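PDB 1XOC: oligopeptide-binding protein AppA from Bacillus subtilis, which binds oligopeptides, among them tetra- and pentapeptides but not tripeptides, for uptake by the App ABC transporter, which can replace the Opp system in sporulation and competence. Local coordinates for residues A[36-41]-A[157-162]; A[162-167]-A[173-178]. One frame throughout, in Å; residues are numbered along the deposited sequence.

Contact 1: residues A[36-41]-A[157-162]; sequences NSLYST and AILPKH. With ZN (zinc ion), chain C.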
loop_
_atom_site.group_PDB
_atom_site.type_symbol
_atom_site.label_atom_id
_atom_site.label_comp_id
_atom_site.label_asym_id
_atom_site.label_seq_id
_atom_site.Cartn_x
_atom_site.Cartn_y
_atom_site.Cartn_z
ATOM N N ASN A 36 -11.875 -7.292 1.748
ATOM C CA ASN A 36 -12.360 -7.507 0.398
ATOM C C ASN A 36 -11.474 -6.744 -0.583
ATOM O O ASN A 36 -11.451 -5.540 -0.606
ATOM C CB ASN A 36 -13.810 -7.042 0.253
ATOM C CG ASN A 36 -14.450 -7.491 -1.045
ATOM O OD1 ASN A 36 -13.767 -7.569 -2.088
ATOM N ND2 ASN A 36 -15.761 -7.799 -1.009
ATOM N N SER A 37 -10.670 -7.465 -1.362
ATOM C CA SER A 37 -9.682 -6.823 -2.197
ATOM C C SER A 37 -10.270 -5.889 -3.270
ATOM O O SER A 37 -9.559 -5.028 -3.800
ATOM C CB SER A 37 -8.792 -7.871 -2.826
ATOM O OG SER A 37 -9.512 -8.586 -3.783
ATOM N N LEU A 38 -11.554 -6.047 -3.588
ATOM C CA LEU A 38 -12.193 -5.175 -4.575
ATOM C C LEU A 38 -12.456 -3.761 -4.025
ATOM O O LEU A 38 -12.720 -2.838 -4.799
ATOM C CB LEU A 38 -13.481 -5.798 -5.110
ATOM C CG LEU A 38 -13.361 -7.187 -5.750
ATOM C CD1 LEU A 38 -14.745 -7.757 -6.063
ATOM C CD2 LEU A 38 -12.489 -7.051 -6.973
ATOM N N TYR A 39 -12.402 -3.561 -2.700
ATOM C CA TYR A 39 -12.713 -2.304 -2.090
ATOM C C TYR A 39 -11.624 -1.705 -1.216
ATOM O O TYR A 39 -11.552 -0.489 -1.088
ATOM C CB TYR A 39 -14.013 -2.452 -1.277
ATOM C CG TYR A 39 -15.163 -2.839 -2.187
ATOM C CD1 TYR A 39 -15.636 -4.141 -2.253
ATOM C CD2 TYR A 39 -15.729 -1.908 -3.039
ATOM C CE1 TYR A 39 -16.666 -4.475 -3.140
ATOM C CE2 TYR A 39 -16.743 -2.230 -3.906
ATOM C CZ TYR A 39 -17.210 -3.525 -3.969
ATOM O OH TYR A 39 -18.245 -3.807 -4.867
ATOM N N SER A 40 -10.829 -2.522 -0.560
ATOM C CA SER A 40 -9.816 -2.006 0.315
ATOM C C SER A 40 -8.725 -1.253 -0.429
ATOM O O SER A 40 -8.379 -1.605 -1.565
ATOM C CB SER A 40 -9.214 -3.094 1.180
ATOM O OG SER A 40 -8.585 -4.073 0.387
ATOM N N THR A 41 -8.177 -0.236 0.235
ATOM C CA THR A 41 -7.061 0.527 -0.340
ATOM C C THR A 41 -5.828 0.557 0.569
ATOM O O THR A 41 -4.828 1.180 0.199
ATOM C CB THR A 41 -7.450 1.953 -0.772
ATOM O OG1 THR A 41 -7.926 2.676 0.376
ATOM C CG2 THR A 41 -8.557 1.957 -1.838
ATOM N N ALA A 157 -8.641 -11.385 -4.211
ATOM C CA ALA A 157 -9.131 -12.437 -3.315
ATOM C C ALA A 157 -10.389 -13.061 -3.856
ATOM O O ALA A 157 -11.332 -12.339 -4.172
ATOM C CB ALA A 157 -9.424 -11.866 -1.921
ATOM N N ILE A 158 -10.426 -14.405 -3.926
ATOM C CA ILE A 158 -11.562 -15.102 -4.501
ATOM C C ILE A 158 -12.704 -15.191 -3.462
ATOM O O ILE A 158 -12.557 -15.750 -2.350
ATOM C CB ILE A 158 -11.147 -16.509 -5.081
ATOM C CG1 ILE A 158 -10.027 -16.381 -6.119
ATOM C CG2 ILE A 158 -12.343 -17.177 -5.654
ATOM C CD1 ILE A 158 -10.273 -15.405 -7.211
ATOM N N LEU A 159 -13.860 -14.666 -3.865
ATOM C CA LEU A 159 -15.031 -14.613 -2.991
ATOM C C LEU A 159 -16.047 -15.709 -3.325
ATOM O O LEU A 159 -16.133 -16.149 -4.474
ATOM C CB LEU A 159 -15.709 -13.250 -3.125
ATOM C CG LEU A 159 -14.839 -12.012 -2.877
ATOM C CD1 LEU A 159 -15.638 -10.762 -3.216
ATOM C CD2 LEU A 159 -14.371 -11.952 -1.444
ATOM N N PRO A 160 -16.848 -16.151 -2.334
ATOM C CA PRO A 160 -17.838 -17.190 -2.547
ATOM C C PRO A 160 -19.146 -16.690 -3.186
ATOM O O PRO A 160 -19.944 -15.976 -2.550
ATOM C CB PRO A 160 -18.090 -17.718 -1.131
ATOM C CG PRO A 160 -17.801 -16.577 -0.258
ATOM C CD PRO A 160 -16.737 -15.779 -0.924
ATOM N N LYS A 161 -19.384 -17.102 -4.426
ATOM C CA LYS A 161 -20.579 -16.728 -5.137
ATOM C C LYS A 161 -21.831 -17.241 -4.429
ATOM O O LYS A 161 -22.875 -16.584 -4.431
ATOM C CB LYS A 161 -20.568 -17.236 -6.564
ATOM C CG LYS A 161 -21.713 -16.730 -7.397
ATOM C CD LYS A 161 -21.638 -17.248 -8.823
ATOM C CE LYS A 161 -22.771 -16.729 -9.651
ATOM N NZ LYS A 161 -22.837 -17.353 -11.029
ATOM N N HIS A 162 -21.749 -18.420 -3.818
ATOM C CA HIS A 162 -22.928 -18.963 -3.156
ATOM C C HIS A 162 -23.320 -18.168 -1.932
ATOM O O HIS A 162 -24.405 -18.365 -1.377
ATOM C CB HIS A 162 -22.751 -20.443 -2.786
ATOM C CG HIS A 162 -21.587 -20.725 -1.898
ATOM N ND1 HIS A 162 -20.413 -21.274 -2.374
ATOM C CD2 HIS A 162 -21.421 -20.569 -0.563
ATOM C CE1 HIS A 162 -19.568 -21.429 -1.367
ATOM N NE2 HIS A 162 -20.148 -20.994 -0.259
HETATM ZN ZN ZN C . -19.949 -22.301 -4.309
HETATM O O HOH W 1 -11.865 -9.727 -3.178
HETATM O O HOH W 2 -20.011 -20.549 -5.289
HETATM O O HOH W 3 -20.228 -23.143 -6.378
HETATM O O HOH W 4 -19.652 -24.314 -3.602
HETATM O O HOH W 5 -21.957 -22.925 -4.937
HETATM O O HOH W 6 -18.066 -22.144 -4.171
#
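Ser37 and Ala157 meet in a small, buried, mixed polar and apolar contact that joins the loop after strand 23-28 to the approach to helix 161-164. Ala157 N donates to Ser37 OG at 3.0 Å with an N-H...O angle of 154°. Ser37 turns its hydroxyl to a place between its own backbone N and carbonyl carbon (chi1 70°), facing Ala157. A water draws the same residues together: it lies 2.7 Å from Ser37 OG. It also donates to Ala157 O, at 2.8 Å, and to Asn36 OD1. A second Ser37 conformer is deposited, so both the Ala157 N bond and the water contact to Ser37 OG describe one of two states.

Asn36 OD1 also accepts from Leu38 N at 3.1 Å, with the donor tilted 25° from the carbonyl plane; this closes an Asx turn. The carboxamide lies against Leu159, whose CD1 methyl comes to 3.7 Å from Asn36 ND2, the two side chains crossing at about a right angle. The same methyl also touches Leu38 CD1, at 4.2 Å. The amide nitrogen of Asn36 probably donates to Asn178 OD1. With the carboxamide cut back to an alanine, Leu38 N and Asn178 OD1 would probably lose a partner, the water an acceptor, and a gap would open beside the Leu159 methyl.

Two helices frame the contact. Glu49 of helix 43-52 accepts through OE2 from both Asn36 N and Ser40 OG, while helix 100-108 packs Phe105 on Leu159, bonds Leu159 N through Thr106 OG1 and takes Lys161 N on Asp102. Segment 157-162 therefore runs past helix 100-108 into helix 161-164, with Pro160 at the N-cap position.

Contact 2: residues A[162-167]-A[173-178]; sequences HILGNV and EENEFN. With ZN (zinc ion), chain C.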
loop_
_atom_site.group_PDB
_atom_site.type_symbol
_atom_site.label_atom_id
_atom_site.label_comp_id
_atom_site.label_asym_id
_atom_site.label_seq_id
_atom_site.Cartn_x
_atom_site.Cartn_y
_atom_site.Cartn_z
ATOM N N HIS A 162 -21.749 -18.420 -3.818
ATOM C CA HIS A 162 -22.928 -18.963 -3.156
ATOM C C HIS A 162 -23.320 -18.168 -1.932
ATOM O O HIS A 162 -24.405 -18.365 -1.377
ATOM C CB HIS A 162 -22.751 -20.443 -2.786
ATOM C CG HIS A 162 -21.587 -20.725 -1.898
ATOM N ND1 HIS A 162 -20.413 -21.274 -2.374
ATOM C CD2 HIS A 162 -21.421 -20.569 -0.563
ATOM C CE1 HIS A 162 -19.568 -21.429 -1.367
ATOM N NE2 HIS A 162 -20.148 -20.994 -0.259
ATOM N N ILE A 163 -22.457 -17.236 -1.518
ATOM C CA ILE A 163 -22.847 -16.299 -0.455
ATOM C C ILE A 163 -23.235 -14.922 -1.022
ATOM O O ILE A 163 -24.259 -14.322 -0.611
ATOM C CB ILE A 163 -21.736 -16.137 0.606
ATOM C CG1 ILE A 163 -21.392 -17.499 1.252
ATOM C CG2 ILE A 163 -22.178 -15.120 1.687
ATOM C CD1 ILE A 163 -20.305 -17.473 2.274
ATOM N N LEU A 164 -22.406 -14.408 -1.927
ATOM C CA LEU A 164 -22.512 -12.997 -2.361
ATOM C C LEU A 164 -23.075 -12.780 -3.759
ATOM O O LEU A 164 -23.261 -11.616 -4.169
ATOM C CB LEU A 164 -21.126 -12.367 -2.347
ATOM C CG LEU A 164 -20.466 -12.301 -0.987
ATOM C CD1 LEU A 164 -19.043 -11.873 -1.088
ATOM C CD2 LEU A 164 -21.277 -11.356 -0.064
ATOM N N GLY A 165 -23.364 -13.872 -4.460
ATOM C CA GLY A 165 -23.654 -13.831 -5.889
ATOM C C GLY A 165 -24.937 -13.109 -6.244
ATOM O O GLY A 165 -25.138 -12.683 -7.391
ATOM N N ASN A 166 -25.830 -12.935 -5.273
ATOM C CA ASN A 166 -27.077 -12.210 -5.509
ATOM C C ASN A 166 -27.168 -10.893 -4.763
ATOM O O ASN A 166 -28.226 -10.283 -4.779
ATOM C CB ASN A 166 -28.286 -13.095 -5.193
ATOM C CG ASN A 166 -29.522 -12.717 -5.997
ATOM O OD1 ASN A 166 -29.426 -12.371 -7.181
ATOM N ND2 ASN A 166 -30.687 -12.780 -5.364
ATOM N N VAL A 167 -26.086 -10.445 -4.132
ATOM C CA VAL A 167 -26.056 -9.087 -3.534
ATOM C C VAL A 167 -25.923 -8.073 -4.643
ATOM O O VAL A 167 -25.027 -8.224 -5.466
ATOM C CB VAL A 167 -24.873 -8.916 -2.577
ATOM C CG1 VAL A 167 -24.817 -7.477 -2.009
ATOM C CG2 VAL A 167 -25.020 -9.928 -1.453
ATOM N N GLU A 173 -20.007 -3.347 -1.016
ATOM C CA GLU A 173 -18.991 -2.881 -0.057
ATOM C C GLU A 173 -19.532 -2.820 1.379
ATOM O O GLU A 173 -18.793 -3.121 2.339
ATOM C CB GLU A 173 -18.462 -1.504 -0.449
ATOM C CG GLU A 173 -17.297 -1.050 0.423
ATOM C CD GLU A 173 -16.663 0.256 -0.032
ATOM O OE1 GLU A 173 -15.748 0.663 0.702
ATOM O OE2 GLU A 173 -17.038 0.845 -1.085
ATOM N N GLU A 174 -20.793 -2.418 1.527
ATOM C CA GLU A 174 -21.411 -2.307 2.831
ATOM C C GLU A 174 -21.792 -3.652 3.466
ATOM O O GLU A 174 -22.100 -3.693 4.640
ATOM C CB GLU A 174 -22.634 -1.400 2.745
ATOM C CG GLU A 174 -23.716 -1.892 1.821
ATOM C CD GLU A 174 -24.843 -0.864 1.602
ATOM O OE1 GLU A 174 -24.590 0.161 0.909
ATOM O OE2 GLU A 174 -25.991 -1.100 2.072
ATOM N N ASN A 175 -21.713 -4.754 2.733
ATOM C CA ASN A 175 -22.226 -6.016 3.251
ATOM C C ASN A 175 -21.443 -6.494 4.477
ATOM O O ASN A 175 -20.223 -6.375 4.531
ATOM C CB ASN A 175 -22.181 -7.068 2.137
ATOM C CG ASN A 175 -23.085 -8.248 2.404
ATOM O OD1 ASN A 175 -24.272 -8.257 1.990
ATOM N ND2 ASN A 175 -22.524 -9.278 3.054
ATOM N N GLU A 176 -22.150 -7.049 5.468
ATOM C CA GLU A 176 -21.506 -7.575 6.691
ATOM C C GLU A 176 -20.442 -8.667 6.434
ATOM O O GLU A 176 -19.555 -8.899 7.254
ATOM C CB GLU A 176 -22.584 -8.104 7.658
ATOM C CG GLU A 176 -22.021 -8.540 9.026
ATOM C CD GLU A 176 -21.491 -7.376 9.864
ATOM O OE1 GLU A 176 -22.306 -6.481 10.197
ATOM O OE2 GLU A 176 -20.291 -7.365 10.236
ATOM N N PHE A 177 -20.544 -9.331 5.298
ATOM C CA PHE A 177 -19.520 -10.262 4.878
ATOM C C PHE A 177 -18.127 -9.652 5.016
ATOM O O PHE A 177 -17.150 -10.342 5.361
ATOM C CB PHE A 177 -19.759 -10.659 3.417
ATOM C CG PHE A 177 -18.704 -11.599 2.836
ATOM C CD1 PHE A 177 -17.499 -11.119 2.368
ATOM C CD2 PHE A 177 -18.935 -12.977 2.774
ATOM C CE1 PHE A 177 -16.546 -11.978 1.832
ATOM C CE2 PHE A 177 -17.989 -13.815 2.239
ATOM C CZ PHE A 177 -16.806 -13.327 1.791
ATOM N N ASN A 178 -18.016 -8.371 4.695
ATOM C CA ASN A 178 -16.668 -7.769 4.548
ATOM C C ASN A 178 -16.035 -7.396 5.894
ATOM O O ASN A 178 -14.890 -7.027 5.934
ATOM C CB ASN A 178 -16.770 -6.507 3.675
ATOM C CG ASN A 178 -17.224 -6.815 2.260
ATOM O OD1 ASN A 178 -16.773 -7.773 1.660
ATOM N ND2 ASN A 178 -18.136 -6.012 1.738
HETATM ZN ZN ZN C . -19.949 -22.301 -4.309
HETATM O O HOH W 2 -20.011 -20.549 -5.289
HETATM O O HOH W 3 -20.228 -23.143 -6.378
HETATM O O HOH W 4 -19.652 -24.314 -3.602
HETATM O O HOH W 5 -21.957 -22.925 -4.937
HETATM O O HOH W 6 -18.066 -22.144 -4.171
#
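The Phe177 ring carries the Leu164 methyl CD1 squarely on one face: that carbon stands 3.7 Å from the ring centroid and 4° off the normal, a CH-pi contact in which all six ring carbons are nearly equidistant from it. Ile163 CG2 reaches Phe177 CD2 obliquely at 4.0 Å. The other flat group, the His162 imidazole, has a zinc-bound water in plane at its edge; its ND1 binds the zinc ion at 2.2 Å, five waters completing six-fold coordination, while Asp94 accepts from NE2 and probably helps fix the ring's rotation.

The anti chi1 of Phe177 (178°) sets its ring against the Leu164 methyl, and the two side chains cross at about a right angle. The other Leu164 methyl, CD2, lies 3.9 Å from Phe177 CB, so the leucine fork covers the root of the side chain as well as the ring. Farther along, Val167 packs on the side chain of Asn175.

Asn178 ND2, in the last residue of the 3-10 segment 176-178, donates at 3.0 Å back to Glu173 O ahead of it. A type I beta turn from Leu164 to Val167, with Val167 N bonded to Leu164 O, follows the helical residues. Helix end and turn thus pack, by CH-pi and aliphatic contacts, on a short 3-10 segment in the loop leading to strand 188-194.

How the contacts relate
Contact 1 closes before contact 2 opens along the chain, and both use helix 161-164, with His162 common to them; their centres lie 9 Å apart. They form one continuous cluster. Its polar tie is the probable bond between Asn36 ND2 and Asn178 OD1, 2.9 Å long, while the Phe177 ring touches Pro160 through CZ, 3.7 Å from Pro160 CD, and Leu159 through CE1, 3.9 Å from Leu159 CD2. Residues 173-178 thus back onto both halves of contact 1. The two ends of the cluster differ: His162 holds the surface zinc site, whereas Thr41, at the far end of 36-41, forms backbone hydrogen bonds with the bound peptide.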